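Local coordinates for VWFA domain-containing protein (Alicyclobacillus acidocaldarius subsp. acidocaldarius, PDB 3RAG), which is of unknown function but contains a von Willebrand factor A-like domain and binds a sodium ion in the crystal, at residues P152-R155 and E156-D160. Numbering follows the deposited sequence.
Sequences PTVR and EAVRD
Glu156 meets the preceding turn of helix 151-165 chiefly through its aliphatic carbons and its amide. Its CG lies 3.3 Å from Pro152 O, the carbonyl that also accepts a weak backbone bond from Glu156 N. With CG beside the backbone N and anti to the carbonyl carbon (chi1 -56°), the side chain folds back toward Pro152, and a bend at chi2 then carries the carboxylate off the helix. Arg155 takes part through its carbonyl, which accepts the amide of Arg159 at 3.2 Å between Arg155 O and Arg159 N. The bend at chi3 (-57°) turns the Arg155 guanidinium back over the start of the segment, where one face has Pro152 CA 3.7 Å above it, displaced toward the edge of the group. Although opposite in charge, Arg155 NH2 and Glu156 OE2 stay 6.9 Å apart, too far for a salt bridge.

The inward side is apolar. Val154 CG1 approaches Val158 CG2 at 4.2 Å, the two side chains crossing at a slant, while Val154 O accepts Val158 N at 2.9 Å. Both valines pack on Leu141 of strand 135-142, and Val154 and Ala157 touch Ile79 of helix 79-106. Both segments lie on the helix that connects parallel strands 135-142 and 172-179 in a beta-alpha-beta unit, part of the alpha/beta, Rossmann-like arrangement of vWA domains.

Four successive i to i+4 amide bonds, the first of them weak, with phi/psi helical throughout, therefore bind the two turns together. The chemistry divides by side: buried branched carbons face the sheet, whereas the Glu156 carboxylate leads away from the helix and the Arg155 guanidinium lies back over Pro152, its side chain also meeting Leu206, with the two charges not paired to each other.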
loop_
_atom_site.group_PDB
_atom_site.type_symbol
_atom_site.label_atom_id
_atom_site.label_comp_id
_atom_site.label_asym_id
_atom_site.label_seq_id
_atom_site.Cartn_x
_atom_site.Cartn_y
_atom_site.Cartn_z
ATOM N N PRO A 152 -11.967 14.898 1.765
ATOM C CA PRO A 152 -12.809 14.402 2.856
ATOM C C PRO A 152 -13.170 12.920 2.708
ATOM O O PRO A 152 -13.205 12.196 3.700
ATOM C CB PRO A 152 -14.059 15.302 2.772
ATOM C CG PRO A 152 -13.498 16.629 2.200
ATOM C CD PRO A 152 -12.511 16.127 1.149
ATOM N N THR A 153 -13.408 12.465 1.488
ATOM C CA THR A 153 -13.749 11.054 1.285
ATOM C C THR A 153 -12.547 10.183 1.565
ATOM O O THR A 153 -12.660 9.106 2.158
ATOM C CB THR A 153 -14.272 10.840 -0.143
ATOM O OG1 THR A 153 -15.479 11.593 -0.271
ATOM C CG2 THR A 153 -14.563 9.336 -0.428
ATOM N N VAL A 154 -11.383 10.659 1.145
ATOM C CA VAL A 154 -10.138 9.931 1.369
ATOM C C VAL A 154 -9.832 9.789 2.858
ATOM O O VAL A 154 -9.442 8.713 3.320
ATOM C CB VAL A 154 -8.976 10.595 0.609
ATOM C CG1 VAL A 154 -7.620 9.991 1.016
ATOM C CG2 VAL A 154 -9.190 10.437 -0.896
ATOM N N ARG A 155 -10.026 10.860 3.624
ATOM C CA ARG A 155 -9.798 10.759 5.061
ATOM C C ARG A 155 -10.651 9.639 5.656
ATOM O O ARG A 155 -10.173 8.854 6.488
ATOM C CB ARG A 155 -10.123 12.078 5.777
ATOM C CG ARG A 155 -9.233 13.261 5.383
ATOM C CD ARG A 155 -9.417 14.455 6.371
ATOM N NE ARG A 155 -10.826 14.875 6.427
ATOM C CZ ARG A 155 -11.313 16.024 5.965
ATOM N NH1 ARG A 155 -10.524 16.962 5.430
ATOM N NH2 ARG A 155 -12.617 16.251 6.045
ATOM N N GLU A 156 -11.921 9.579 5.260
ATOM C CA GLU A 156 -12.815 8.544 5.803
ATOM C C GLU A 156 -12.383 7.139 5.364
ATOM O O GLU A 156 -12.447 6.172 6.145
ATOM C CB GLU A 156 -14.258 8.795 5.376
ATOM C CG GLU A 156 -14.783 10.157 5.738
ATOM C CD GLU A 156 -15.917 10.098 6.740
ATOM O OE1 GLU A 156 -15.844 9.259 7.672
ATOM O OE2 GLU A 156 -16.877 10.888 6.593
ATOM N N ALA A 157 -11.963 7.029 4.107
ATOM C CA ALA A 157 -11.542 5.749 3.537
ATOM C C ALA A 157 -10.317 5.200 4.252
ATOM O O ALA A 157 -10.201 3.987 4.481
ATOM C CB ALA A 157 -11.248 5.898 2.023
ATOM N N VAL A 158 -9.384 6.085 4.575
ATOM C CA VAL A 158 -8.164 5.652 5.231
ATOM C C VAL A 158 -8.459 5.194 6.653
ATOM O O VAL A 158 -7.925 4.190 7.128
ATOM C CB VAL A 158 -7.114 6.770 5.219
ATOM C CG1 VAL A 158 -5.934 6.409 6.091
ATOM C CG2 VAL A 158 -6.665 7.016 3.759
ATOM N N ARG A 159 -9.322 5.937 7.336
ATOM C CA ARG A 159 -9.758 5.535 8.662
ATOM C C ARG A 159 -10.416 4.153 8.591
ATOM O O ARG A 159 -10.119 3.272 9.395
ATOM C CB ARG A 159 -10.717 6.582 9.245
ATOM C CG ARG A 159 -11.333 6.167 10.583
ATOM C CD ARG A 159 -12.400 7.149 11.037
ATOM N NE ARG A 159 -12.960 6.761 12.331
ATOM C CZ ARG A 159 -14.014 5.963 12.477
ATOM N NH1 ARG A 159 -14.630 5.470 11.405
ATOM N NH2 ARG A 159 -14.454 5.656 13.691
ATOM N N ASP A 160 -11.300 3.964 7.622
ATOM C CA ASP A 160 -12.016 2.688 7.483
ATOM C C ASP A 160 -11.071 1.536 7.144
ATOM O O ASP A 160 -11.260 0.404 7.597
ATOM C CB ASP A 160 -13.082 2.799 6.397
ATOM C CG ASP A 160 -14.285 3.589 6.843
ATOM O OD1 ASP A 160 -14.347 3.967 8.033
ATOM O OD2 ASP A 160 -15.179 3.819 6.000
#